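PAN2-PAN3 deadenylation complex catalytic subunit pan2 (Neurospora crassa, PDB 4CZX) probably shortens mRNA poly(A) tails as the catalytic subunit of the PAN deadenylase, and is represented here by its N-terminal WD40 beta-propeller domain. Local coordinates at residues A130-K135 against Q153-F158; R163-A168 against N175-I180; K186-H191 against K227-K232; F194-D199 against A220-Y225. One frame throughout, in Å; residues are numbered along the deposited sequence.

Interaction 1: A130-K135 against Q153-F158; sequences AGWQNK and QDQYSF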
# COMPACT_ATOMS: atom_id res chain seq x y z
N ALA A 130 -18.78 17.82 -26.04
CA ALA A 130 -18.11 17.65 -27.33
C ALA A 130 -16.61 17.83 -27.15
O ALA A 130 -16.14 18.16 -26.06
CB ALA A 130 -18.65 18.65 -28.36
N GLY A 131 -15.85 17.61 -28.22
CA GLY A 131 -14.43 17.84 -28.14
C GLY A 131 -13.74 17.61 -29.47
O GLY A 131 -14.33 17.81 -30.54
N TRP A 132 -12.50 17.17 -29.40
CA TRP A 132 -11.73 16.95 -30.62
C TRP A 132 -12.00 15.53 -31.10
O TRP A 132 -11.15 14.65 -31.02
CB TRP A 132 -10.24 17.22 -30.38
CG TRP A 132 -9.93 18.68 -30.12
CD1 TRP A 132 -10.82 19.67 -29.78
CD2 TRP A 132 -8.65 19.31 -30.19
NE1 TRP A 132 -10.16 20.87 -29.62
CE2 TRP A 132 -8.83 20.68 -29.86
CE3 TRP A 132 -7.35 18.85 -30.47
CZ2 TRP A 132 -7.77 21.59 -29.83
CZ3 TRP A 132 -6.30 19.75 -30.43
CH2 TRP A 132 -6.52 21.10 -30.12
N GLN A 133 -13.22 15.33 -31.58
CA GLN A 133 -13.74 14.03 -31.98
C GLN A 133 -15.00 14.31 -32.78
O GLN A 133 -15.52 15.43 -32.73
CB GLN A 133 -14.05 13.15 -30.77
CG GLN A 133 -15.03 13.79 -29.80
CD GLN A 133 -15.44 12.86 -28.67
OE1 GLN A 133 -14.58 12.29 -27.99
NE2 GLN A 133 -16.74 12.69 -28.47
N ASN A 134 -15.52 13.32 -33.50
CA ASN A 134 -16.62 13.61 -34.40
C ASN A 134 -17.98 13.14 -33.88
O ASN A 134 -18.93 12.99 -34.64
CB ASN A 134 -16.32 13.03 -35.78
CG ASN A 134 -15.12 13.70 -36.43
OD1 ASN A 134 -14.07 13.09 -36.62
ND2 ASN A 134 -15.28 14.98 -36.77
N LYS A 135 -18.05 12.93 -32.57
CA LYS A 135 -19.31 12.67 -31.90
C LYS A 135 -19.55 13.71 -30.82
O LYS A 135 -18.61 14.23 -30.23
CB LYS A 135 -19.34 11.28 -31.26
CG LYS A 135 -19.83 10.17 -32.16
CD LYS A 135 -18.69 9.47 -32.86
CE LYS A 135 -19.07 8.04 -33.25
NZ LYS A 135 -19.09 7.12 -32.07
N GLN A 153 -19.29 17.36 -37.74
CA GLN A 153 -18.20 17.49 -38.69
C GLN A 153 -17.12 18.39 -38.11
O GLN A 153 -15.92 18.18 -38.35
CB GLN A 153 -18.70 18.05 -40.01
CG GLN A 153 -19.56 17.07 -40.78
CD GLN A 153 -19.47 17.27 -42.28
OE1 GLN A 153 -19.84 18.32 -42.81
NE2 GLN A 153 -18.95 16.26 -42.98
N ASP A 154 -17.54 19.37 -37.32
CA ASP A 154 -16.62 20.29 -36.68
C ASP A 154 -16.28 19.82 -35.27
O ASP A 154 -17.15 19.36 -34.53
CB ASP A 154 -17.21 21.71 -36.64
CG ASP A 154 -17.35 22.31 -38.04
OD1 ASP A 154 -16.39 22.23 -38.83
OD2 ASP A 154 -18.43 22.87 -38.34
N GLN A 155 -15.01 19.94 -34.90
CA GLN A 155 -14.56 19.57 -33.56
C GLN A 155 -14.45 20.83 -32.72
O GLN A 155 -14.07 21.89 -33.22
CB GLN A 155 -13.24 18.81 -33.63
CG GLN A 155 -13.35 17.53 -34.45
CD GLN A 155 -12.06 16.73 -34.45
OE1 GLN A 155 -11.05 17.18 -33.92
NE2 GLN A 155 -12.10 15.54 -35.05
N TYR A 156 -14.80 20.73 -31.44
CA TYR A 156 -14.98 21.92 -30.62
C TYR A 156 -14.01 22.03 -29.45
O TYR A 156 -13.71 21.05 -28.78
CB TYR A 156 -16.43 21.96 -30.09
CG TYR A 156 -17.45 22.13 -31.19
CD1 TYR A 156 -17.46 23.27 -31.98
CD2 TYR A 156 -18.40 21.15 -31.46
CE1 TYR A 156 -18.39 23.45 -32.99
CE2 TYR A 156 -19.34 21.31 -32.47
CZ TYR A 156 -19.33 22.47 -33.23
OH TYR A 156 -20.24 22.65 -34.24
N SER A 157 -13.56 23.26 -29.18
CA SER A 157 -12.76 23.55 -27.99
C SER A 157 -13.53 24.24 -26.86
O SER A 157 -13.11 24.18 -25.71
CB SER A 157 -11.55 24.42 -28.37
OG SER A 157 -10.73 23.75 -29.30
N PHE A 158 -14.62 24.93 -27.22
CA PHE A 158 -15.48 25.64 -26.26
C PHE A 158 -16.94 25.50 -26.66
O PHE A 158 -17.26 25.49 -27.86
CB PHE A 158 -15.18 27.14 -26.17
CG PHE A 158 -13.81 27.47 -25.67
CD1 PHE A 158 -12.76 27.61 -26.55
CD2 PHE A 158 -13.59 27.69 -24.32
CE1 PHE A 158 -11.49 27.92 -26.09
CE2 PHE A 158 -12.32 28.01 -23.86
CZ PHE A 158 -11.27 28.13 -24.75
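The carbonyl oxygen Gly131 O is gripped by two backbone N-H groups. Tyr156 N donates to it across the contact at 3.1 Å, coming from well above the carbonyl plane, and Gln133 N adds a weak bond from within the inverse gamma turn centred on Trp132. From the centre of this turn the Trp132 indole meets 153-158 with its edge. Its NE1 donates to Ser157 OG at 3.0 Å with an N-H...O angle of 155°, the hydroxyl lying almost in the indole plane, and CD1 meets Tyr156 O at 3.4 Å. That carbonyl is buried without a conventional partner; Gly131 CA also offers it a C-H at 3.4 Å. Gln155 runs extended beyond CG (chi2 -177°) and lays its amide along the turn, with CD 3.4 Å from Gln133 N and OE1 3.4 Å from Trp132 CA. Ala130 CB touches the edge of the Tyr156 ring at CD2, 4.0 Å away. Gln133 anchors the turn: its OE1 accepts from Gln112 N and Asp113 N and its NE2 reaches Ser110 O and Lys135 O. Trp132 also forms a cation-pi pair with Arg115, and a bound MES molecule, probably from the crystallisation liquor, lies beside Ser157 OG. A leucine in place of Trp132 would probably leave Ser157 OG without its indole donor, Arg115 without its aromatic partner and Tyr156 O less well covered. Two neighbouring propeller blades are thus joined mainly by polar groups and directed bonds, with little apolar packing.

Interaction 2: R163-A168 against N175-I180; sequences RYICAA and NILDPI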
# COMPACT_ATOMS: atom_id res chain seq x y z
N ARG A 163 -28.06 32.86 -25.67
CA ARG A 163 -29.26 32.88 -26.51
C ARG A 163 -29.26 31.61 -27.37
O ARG A 163 -30.31 31.02 -27.63
CB ARG A 163 -29.29 34.13 -27.39
CG ARG A 163 -30.58 34.31 -28.16
CD ARG A 163 -30.53 35.51 -29.12
NE ARG A 163 -30.21 36.77 -28.45
CZ ARG A 163 -31.10 37.73 -28.20
NH1 ARG A 163 -32.37 37.58 -28.56
NH2 ARG A 163 -30.71 38.85 -27.59
N TYR A 164 -28.06 31.23 -27.80
CA TYR A 164 -27.82 30.03 -28.60
C TYR A 164 -26.61 29.33 -28.00
O TYR A 164 -25.94 29.90 -27.14
CB TYR A 164 -27.53 30.36 -30.07
CG TYR A 164 -28.56 31.25 -30.73
CD1 TYR A 164 -29.83 30.77 -31.03
CD2 TYR A 164 -28.27 32.56 -31.05
CE1 TYR A 164 -30.78 31.57 -31.63
CE2 TYR A 164 -29.21 33.38 -31.66
CZ TYR A 164 -30.46 32.88 -31.94
OH TYR A 164 -31.40 33.69 -32.54
N ILE A 165 -26.32 28.12 -28.46
CA ILE A 165 -25.10 27.46 -28.06
C ILE A 165 -23.97 27.97 -28.95
O ILE A 165 -23.98 27.75 -30.16
CB ILE A 165 -25.20 25.92 -28.17
CG1 ILE A 165 -26.23 25.40 -27.16
CG2 ILE A 165 -23.85 25.26 -27.93
CD1 ILE A 165 -26.55 23.93 -27.33
N CYS A 166 -23.02 28.69 -28.35
CA CYS A 166 -21.91 29.22 -29.11
C CYS A 166 -20.75 28.25 -29.01
O CYS A 166 -20.25 27.93 -27.92
CB CYS A 166 -21.51 30.61 -28.62
SG CYS A 166 -22.88 31.79 -28.70
N ALA A 167 -20.33 27.78 -30.18
CA ALA A 167 -19.45 26.62 -30.27
C ALA A 167 -18.17 26.97 -31.01
O ALA A 167 -18.17 27.12 -32.23
CB ALA A 167 -20.18 25.49 -30.98
N ALA A 168 -17.06 27.07 -30.27
CA ALA A 168 -15.78 27.37 -30.90
C ALA A 168 -15.09 26.09 -31.38
O ALA A 168 -14.81 25.19 -30.59
CB ALA A 168 -14.88 28.12 -29.94
N ASN A 175 -19.30 28.22 -34.47
CA ASN A 175 -20.63 27.80 -34.93
C ASN A 175 -21.69 28.24 -33.94
O ASN A 175 -21.55 28.02 -32.74
CB ASN A 175 -20.70 26.28 -35.12
CG ASN A 175 -19.87 25.79 -36.28
OD1 ASN A 175 -19.56 26.54 -37.20
ND2 ASN A 175 -19.51 24.51 -36.25
N ILE A 176 -22.75 28.86 -34.44
CA ILE A 176 -23.88 29.22 -33.60
C ILE A 176 -24.95 28.15 -33.76
O ILE A 176 -25.56 28.02 -34.83
CB ILE A 176 -24.42 30.61 -33.95
CG1 ILE A 176 -23.28 31.62 -33.90
CG2 ILE A 176 -25.56 31.02 -33.01
CD1 ILE A 176 -23.63 32.94 -34.50
N LEU A 177 -25.15 27.38 -32.71
CA LEU A 177 -26.01 26.20 -32.76
C LEU A 177 -27.39 26.45 -32.15
O LEU A 177 -27.50 27.04 -31.08
CB LEU A 177 -25.37 25.03 -32.04
CG LEU A 177 -23.93 24.64 -32.36
CD1 LEU A 177 -23.56 23.43 -31.51
CD2 LEU A 177 -23.77 24.34 -33.83
N ASP A 178 -28.42 25.99 -32.84
CA ASP A 178 -29.76 26.01 -32.28
C ASP A 178 -29.75 25.17 -31.00
O ASP A 178 -29.31 24.02 -31.00
CB ASP A 178 -30.78 25.47 -33.29
CG ASP A 178 -32.20 25.57 -32.78
OD1 ASP A 178 -32.58 24.76 -31.91
OD2 ASP A 178 -32.93 26.46 -33.25
N PRO A 179 -30.20 25.75 -29.88
CA PRO A 179 -30.09 25.04 -28.60
C PRO A 179 -31.06 23.88 -28.46
O PRO A 179 -30.87 23.03 -27.60
CB PRO A 179 -30.40 26.13 -27.57
CG PRO A 179 -31.27 27.10 -28.31
CD PRO A 179 -30.76 27.11 -29.73
N ILE A 180 -32.08 23.84 -29.31
CA ILE A 180 -33.09 22.78 -29.28
C ILE A 180 -32.68 21.62 -30.19
O ILE A 180 -32.78 20.46 -29.79
CB ILE A 180 -34.48 23.32 -29.72
CG1 ILE A 180 -34.92 24.50 -28.84
CG2 ILE A 180 -35.53 22.21 -29.67
CD1 ILE A 180 -36.16 25.26 -29.37
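Ile165 and Leu177 exchange two backbone hydrogen bonds, Leu177 N to Ile165 O at 2.8 Å and Ile165 N to Leu177 O at 3.1 Å. Two residues further on, Ala167 and Asn175 form a second hydrogen-bonded pair, with Asn175 N 2.7 Å from Ala167 O. Cys166 and Ile176 form the non-hydrogen-bonded pair between them. One face of the sheet carries Ile165, Ala167, Asn175 and Leu177: Ile165 CB lies 4.0 Å from Leu177 CB, and the CD1 branch of Leu177 settles between Ala167 CB and Ile165 CG2. On the face of Cys166 and Ile176, the CG2 branch of Ile176, set opposite its own backbone N, comes 3.6 Å from Tyr164 CB and also meets CD2 of that ring. At the open end of the hairpin, past strand 175-177, Pro179 packs beside Tyr164 and Ile165: its CD meets the edge of the Tyr164 ring at CD1, 4.0 Å away, and its CA meets Ile165 CD1 at 3.9 Å. An Asx turn shapes this exit, Asp178 OD1 accepting from Ile180 N, while Asp178 OD2 pairs with Lys185. In the next shell, Asn175 is fixed through both ends of its amide: ND2 donates to Tyr156 OH and Asp154 OD2, and OD1 accepts from Gln187 NE2. Strands 156-161 and 184-189 hydrogen-bond to the two outer edges of the hairpin. This is the central beta hairpin of a four-stranded antiparallel propeller blade, within the predicted fourth WD repeat.

Interaction 3: K186-H191 against K227-K232; sequences KQWQAH and KVFDLK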
# COMPACT_ATOMS: atom_id res chain seq x y z
N LYS A 186 -25.44 29.44 -38.09
CA LYS A 186 -24.53 30.42 -38.65
C LYS A 186 -23.09 30.09 -38.26
O LYS A 186 -22.84 29.64 -37.14
CB LYS A 186 -24.91 31.82 -38.15
CG LYS A 186 -23.95 32.93 -38.52
CD LYS A 186 -24.17 33.41 -39.93
CE LYS A 186 -23.86 34.90 -40.05
NZ LYS A 186 -24.02 35.38 -41.45
N GLN A 187 -22.15 30.28 -39.18
CA GLN A 187 -20.73 30.11 -38.87
C GLN A 187 -20.02 31.46 -38.96
O GLN A 187 -20.23 32.23 -39.91
CB GLN A 187 -20.09 29.09 -39.82
CG GLN A 187 -20.82 27.74 -39.82
CD GLN A 187 -20.06 26.63 -40.53
OE1 GLN A 187 -20.47 26.18 -41.61
NE2 GLN A 187 -18.98 26.17 -39.92
N TRP A 188 -19.18 31.75 -37.97
CA TRP A 188 -18.48 33.02 -37.87
C TRP A 188 -16.97 32.78 -37.87
O TRP A 188 -16.47 32.01 -37.06
CB TRP A 188 -18.93 33.75 -36.60
CG TRP A 188 -18.21 35.02 -36.26
CD1 TRP A 188 -17.85 36.03 -37.11
CD2 TRP A 188 -17.78 35.43 -34.95
NE1 TRP A 188 -17.21 37.03 -36.42
CE2 TRP A 188 -17.16 36.69 -35.09
CE3 TRP A 188 -17.85 34.84 -33.68
CZ2 TRP A 188 -16.61 37.37 -34.01
CZ3 TRP A 188 -17.30 35.53 -32.61
CH2 TRP A 188 -16.69 36.78 -32.78
N GLN A 189 -16.26 33.43 -38.78
CA GLN A 189 -14.80 33.29 -38.82
C GLN A 189 -14.17 34.24 -37.81
O GLN A 189 -14.00 35.42 -38.09
CB GLN A 189 -14.26 33.55 -40.22
CG GLN A 189 -12.78 33.25 -40.33
CD GLN A 189 -12.51 31.77 -40.33
OE1 GLN A 189 -13.06 31.03 -41.16
NE2 GLN A 189 -11.68 31.31 -39.40
N ALA A 190 -13.83 33.73 -36.63
CA ALA A 190 -13.33 34.60 -35.57
C ALA A 190 -11.82 34.81 -35.69
O ALA A 190 -11.36 35.94 -35.79
CB ALA A 190 -13.69 34.02 -34.21
N HIS A 191 -11.06 33.72 -35.69
CA HIS A 191 -9.61 33.83 -35.80
C HIS A 191 -9.08 32.82 -36.82
O HIS A 191 -9.80 31.93 -37.25
CB HIS A 191 -8.96 33.63 -34.43
CG HIS A 191 -9.52 34.53 -33.38
ND1 HIS A 191 -8.92 35.72 -33.02
CD2 HIS A 191 -10.63 34.43 -32.61
CE1 HIS A 191 -9.64 36.31 -32.08
NE2 HIS A 191 -10.69 35.55 -31.82
N LYS A 227 -12.42 39.56 -30.90
CA LYS A 227 -13.45 39.50 -31.94
C LYS A 227 -14.84 39.56 -31.32
O LYS A 227 -15.07 38.96 -30.28
CB LYS A 227 -13.29 38.24 -32.79
CG LYS A 227 -12.17 38.32 -33.81
CD LYS A 227 -12.42 39.49 -34.78
CE LYS A 227 -11.89 39.19 -36.17
NZ LYS A 227 -12.91 38.48 -37.00
N VAL A 228 -15.75 40.29 -31.95
CA VAL A 228 -17.08 40.53 -31.39
C VAL A 228 -18.18 40.19 -32.38
O VAL A 228 -18.13 40.59 -33.55
CB VAL A 228 -17.24 42.01 -30.94
CG1 VAL A 228 -18.62 42.25 -30.30
CG2 VAL A 228 -16.11 42.41 -30.01
N PHE A 229 -19.20 39.49 -31.90
CA PHE A 229 -20.34 39.10 -32.74
C PHE A 229 -21.66 39.50 -32.07
O PHE A 229 -21.83 39.28 -30.87
CB PHE A 229 -20.31 37.60 -33.01
CG PHE A 229 -21.32 37.14 -34.03
CD1 PHE A 229 -20.99 37.12 -35.37
CD2 PHE A 229 -22.58 36.72 -33.64
CE1 PHE A 229 -21.91 36.70 -36.32
CE2 PHE A 229 -23.51 36.31 -34.58
CZ PHE A 229 -23.16 36.30 -35.94
N ASP A 230 -22.56 40.07 -32.85
CA ASP A 230 -23.88 40.52 -32.39
C ASP A 230 -24.86 39.36 -32.43
O ASP A 230 -25.28 38.95 -33.51
CB ASP A 230 -24.36 41.68 -33.27
CG ASP A 230 -25.74 42.22 -32.87
OD1 ASP A 230 -26.47 41.61 -32.05
OD2 ASP A 230 -26.10 43.28 -33.41
N LEU A 231 -25.23 38.83 -31.27
CA LEU A 231 -26.10 37.65 -31.20
C LEU A 231 -27.56 38.00 -31.45
O LEU A 231 -28.34 37.16 -31.90
CB LEU A 231 -25.96 36.95 -29.84
CG LEU A 231 -25.13 35.67 -29.79
CD1 LEU A 231 -25.47 34.86 -28.54
CD2 LEU A 231 -25.30 34.82 -31.06
N LYS A 232 -27.93 39.24 -31.14
CA LYS A 232 -29.30 39.69 -31.29
C LYS A 232 -29.66 39.77 -32.77
O LYS A 232 -30.68 39.25 -33.20
CB LYS A 232 -29.48 41.05 -30.61
CG LYS A 232 -30.92 41.51 -30.46
CD LYS A 232 -30.98 42.95 -29.94
CE LYS A 232 -32.38 43.53 -30.01
NZ LYS A 232 -33.34 42.78 -29.15
O HOH W 1 -15.47 39.05 -37.82
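Trp188 and Phe229 belong to neighbouring blades of the propeller and slide past each other in opposite directions in the interface between them. The strand pieces 186-189 and 227-230 run nearly antiparallel but 9.3 Å apart at their closest, so side chains fill the space. Trp188 swings its CG opposite the backbone N (chi1 174°), which sends the indole across to the facing strand. Phe229 CB sits 3.5 Å from the centroid of the six-membered ring, only 5° off its normal, a CH-pi contact. The phenyl continues over the five-membered ring with its plane turned by 46°, and CD1 comes 3.6 Å from Trp188 CG. Ala190 CB lies over the opposite indole face. Replacing Trp188 with an alanine would probably open a gap under Phe229 and strip Lys227 CB of its apolar cover. Lys227 runs over one face of the His191 ring, its CG 4.0 Å from the ring centroid; Thr207 OG1 and Asp223 OD2 hold that imidazole through its two nitrogens. Bending back, the lysine places NZ 3.2 Å from Ala190 O in a weak hydrogen bond. A water accepts from both side chains, 3.0 Å from Trp188 NE1 and 2.7 Å from Lys227 NZ.

Interaction 4: F194-D199 against A220-Y225; sequences FINDLD and AILDPY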
# COMPACT_ATOMS: atom_id res chain seq x y z
N PHE A 194 -6.97 29.30 -34.26
CA PHE A 194 -7.44 28.87 -32.94
C PHE A 194 -8.13 29.97 -32.16
O PHE A 194 -7.91 31.16 -32.37
CB PHE A 194 -6.28 28.32 -32.08
CG PHE A 194 -5.31 29.37 -31.62
CD1 PHE A 194 -4.25 29.77 -32.44
CD2 PHE A 194 -5.43 29.96 -30.37
CE1 PHE A 194 -3.35 30.74 -32.02
CE2 PHE A 194 -4.54 30.93 -29.94
CZ PHE A 194 -3.49 31.32 -30.77
N ILE A 195 -8.93 29.52 -31.22
CA ILE A 195 -9.63 30.36 -30.27
C ILE A 195 -9.10 29.97 -28.90
O ILE A 195 -9.18 28.82 -28.52
CB ILE A 195 -11.14 30.15 -30.38
CG1 ILE A 195 -11.65 30.87 -31.65
CG2 ILE A 195 -11.87 30.68 -29.13
CD1 ILE A 195 -13.05 30.49 -32.06
N ASN A 196 -8.50 30.93 -28.20
CA ASN A 196 -7.96 30.68 -26.87
C ASN A 196 -9.02 30.87 -25.76
O ASN A 196 -8.86 30.39 -24.64
CB ASN A 196 -6.77 31.61 -26.60
CG ASN A 196 -5.94 31.16 -25.42
OD1 ASN A 196 -5.57 30.00 -25.33
ND2 ASN A 196 -5.69 32.07 -24.48
N ASP A 197 -10.09 31.58 -26.10
CA ASP A 197 -11.14 31.88 -25.13
C ASP A 197 -12.41 32.32 -25.84
O ASP A 197 -12.37 32.98 -26.89
CB ASP A 197 -10.68 32.96 -24.15
CG ASP A 197 -11.44 32.91 -22.81
OD1 ASP A 197 -12.38 32.09 -22.68
OD2 ASP A 197 -11.09 33.66 -21.88
N LEU A 198 -13.55 31.99 -25.24
CA LEU A 198 -14.85 32.41 -25.74
C LEU A 198 -15.75 32.72 -24.55
O LEU A 198 -15.79 31.96 -23.58
CB LEU A 198 -15.48 31.33 -26.63
CG LEU A 198 -16.88 31.67 -27.19
CD1 LEU A 198 -17.11 31.05 -28.57
CD2 LEU A 198 -18.02 31.27 -26.25
N ASP A 199 -16.47 33.84 -24.62
CA ASP A 199 -17.56 34.09 -23.68
C ASP A 199 -18.74 34.63 -24.46
O ASP A 199 -18.58 35.09 -25.60
CB ASP A 199 -17.15 35.05 -22.56
CG ASP A 199 -18.07 34.95 -21.34
OD1 ASP A 199 -18.83 33.96 -21.27
OD2 ASP A 199 -18.04 35.84 -20.47
N ALA A 220 2.63 30.03 -31.29
CA ALA A 220 1.28 30.54 -31.49
C ALA A 220 1.22 31.96 -30.95
O ALA A 220 1.52 32.20 -29.78
CB ALA A 220 0.23 29.65 -30.80
N ILE A 221 0.85 32.90 -31.80
CA ILE A 221 0.77 34.29 -31.41
C ILE A 221 -0.69 34.75 -31.31
O ILE A 221 -1.50 34.48 -32.20
CB ILE A 221 1.54 35.17 -32.41
CG1 ILE A 221 2.97 34.63 -32.55
CG2 ILE A 221 1.54 36.63 -31.98
CD1 ILE A 221 3.77 35.26 -33.67
N LEU A 222 -1.02 35.42 -30.21
CA LEU A 222 -2.38 35.96 -30.01
C LEU A 222 -2.64 37.25 -30.81
O LEU A 222 -1.72 38.03 -31.08
CB LEU A 222 -2.62 36.21 -28.53
CG LEU A 222 -2.74 34.92 -27.72
CD1 LEU A 222 -2.50 35.22 -26.25
CD2 LEU A 222 -4.13 34.32 -27.94
N ASP A 223 -3.91 37.47 -31.16
CA ASP A 223 -4.30 38.66 -31.93
C ASP A 223 -4.41 39.92 -31.07
O ASP A 223 -4.74 39.84 -29.89
CB ASP A 223 -5.63 38.41 -32.65
CG ASP A 223 -5.49 37.50 -33.86
OD1 ASP A 223 -4.41 37.50 -34.50
OD2 ASP A 223 -6.47 36.80 -34.18
N PRO A 224 -4.14 41.10 -31.67
CA PRO A 224 -4.18 42.38 -30.96
C PRO A 224 -5.60 42.93 -30.85
O PRO A 224 -5.84 44.14 -30.95
CB PRO A 224 -3.33 43.29 -31.85
CG PRO A 224 -3.58 42.76 -33.22
CD PRO A 224 -3.63 41.26 -33.04
N TYR A 225 -6.56 42.02 -30.67
CA TYR A 225 -7.96 42.41 -30.57
C TYR A 225 -8.80 41.28 -30.03
O TYR A 225 -8.39 40.12 -30.04
CB TYR A 225 -8.52 42.84 -31.93
CG TYR A 225 -8.19 41.89 -33.05
CD1 TYR A 225 -8.86 40.68 -33.19
CD2 TYR A 225 -7.21 42.21 -33.99
CE1 TYR A 225 -8.56 39.80 -34.22
CE2 TYR A 225 -6.90 41.33 -35.03
CZ TYR A 225 -7.58 40.13 -35.14
OH TYR A 225 -7.28 39.26 -36.17
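Phe194 and Asn196 face Ala220 and Leu222 across a wide backbone separation, with 8.3 Å between the CA atoms of Asn196 and Leu222 and no hydrogen bond between the segments. Side chains, chiefly the Phe194 ring, therefore span the distance. Phe194 holds CG between its backbone N and carbonyl carbon (chi1 71°), and this rotation swings the far end of the ring toward 220-225. Three ring atoms do the touching. CE1 meets Ala220 CB at 3.9 Å, CZ lies 4.0 Å from Ile221 O, and CE2 meets Leu222 CD2 at 4.0 Å. Leu222 crosses the phenylalanine at about a right angle and brings that methyl to the ring edge, near its plane. The same CD2 branch also reaches Asn196 CB, 4.0 Å away, so one leucine methyl is wedged between two residues of 194-199. These are ordinary van der Waals distances, and the contact is mostly apolar and lies near the surface, although Phe194 itself is buried. Polar anchoring comes from the surroundings: Asn196 ND2 donates to Ala247 O, and the carboxylate of Asp197 is held by Val249 N and Arg250. Phe194 also packs on Arg213, and Leu222 on Ala247 and Gln264. Asn196 and Asp197 both face Cys208 in a classic beta bulge, where the strand turns its corner. The arrangement places the long connection between the second and third strands of a beta-propeller blade, 204-210 and 225-230, back against the start of that blade's first strand, 194-200.

Overall arrangement
Interactions 1 to 3 run across one blade, from its first strand to its last. Interaction 2 is its buried central hairpin, built on regular backbone bonds, while interactions 1 and 3 join its first and last strands to the blades before and after. Those two interfaces differ: interaction 1 is partly buried and rests on turns and polar groups, interaction 3 is a buried aromatic packing with one water. Interaction 4, nested within the loop closed by interaction 3, is a small apolar surface contact inside the following blade. Direct contacts tie them together: Ser157 N lies 2.7 Å from Ala168 O between interactions 1 and 2, and Ile176 CD1 lies 3.4 Å from Phe229 CE2 between 2 and 3.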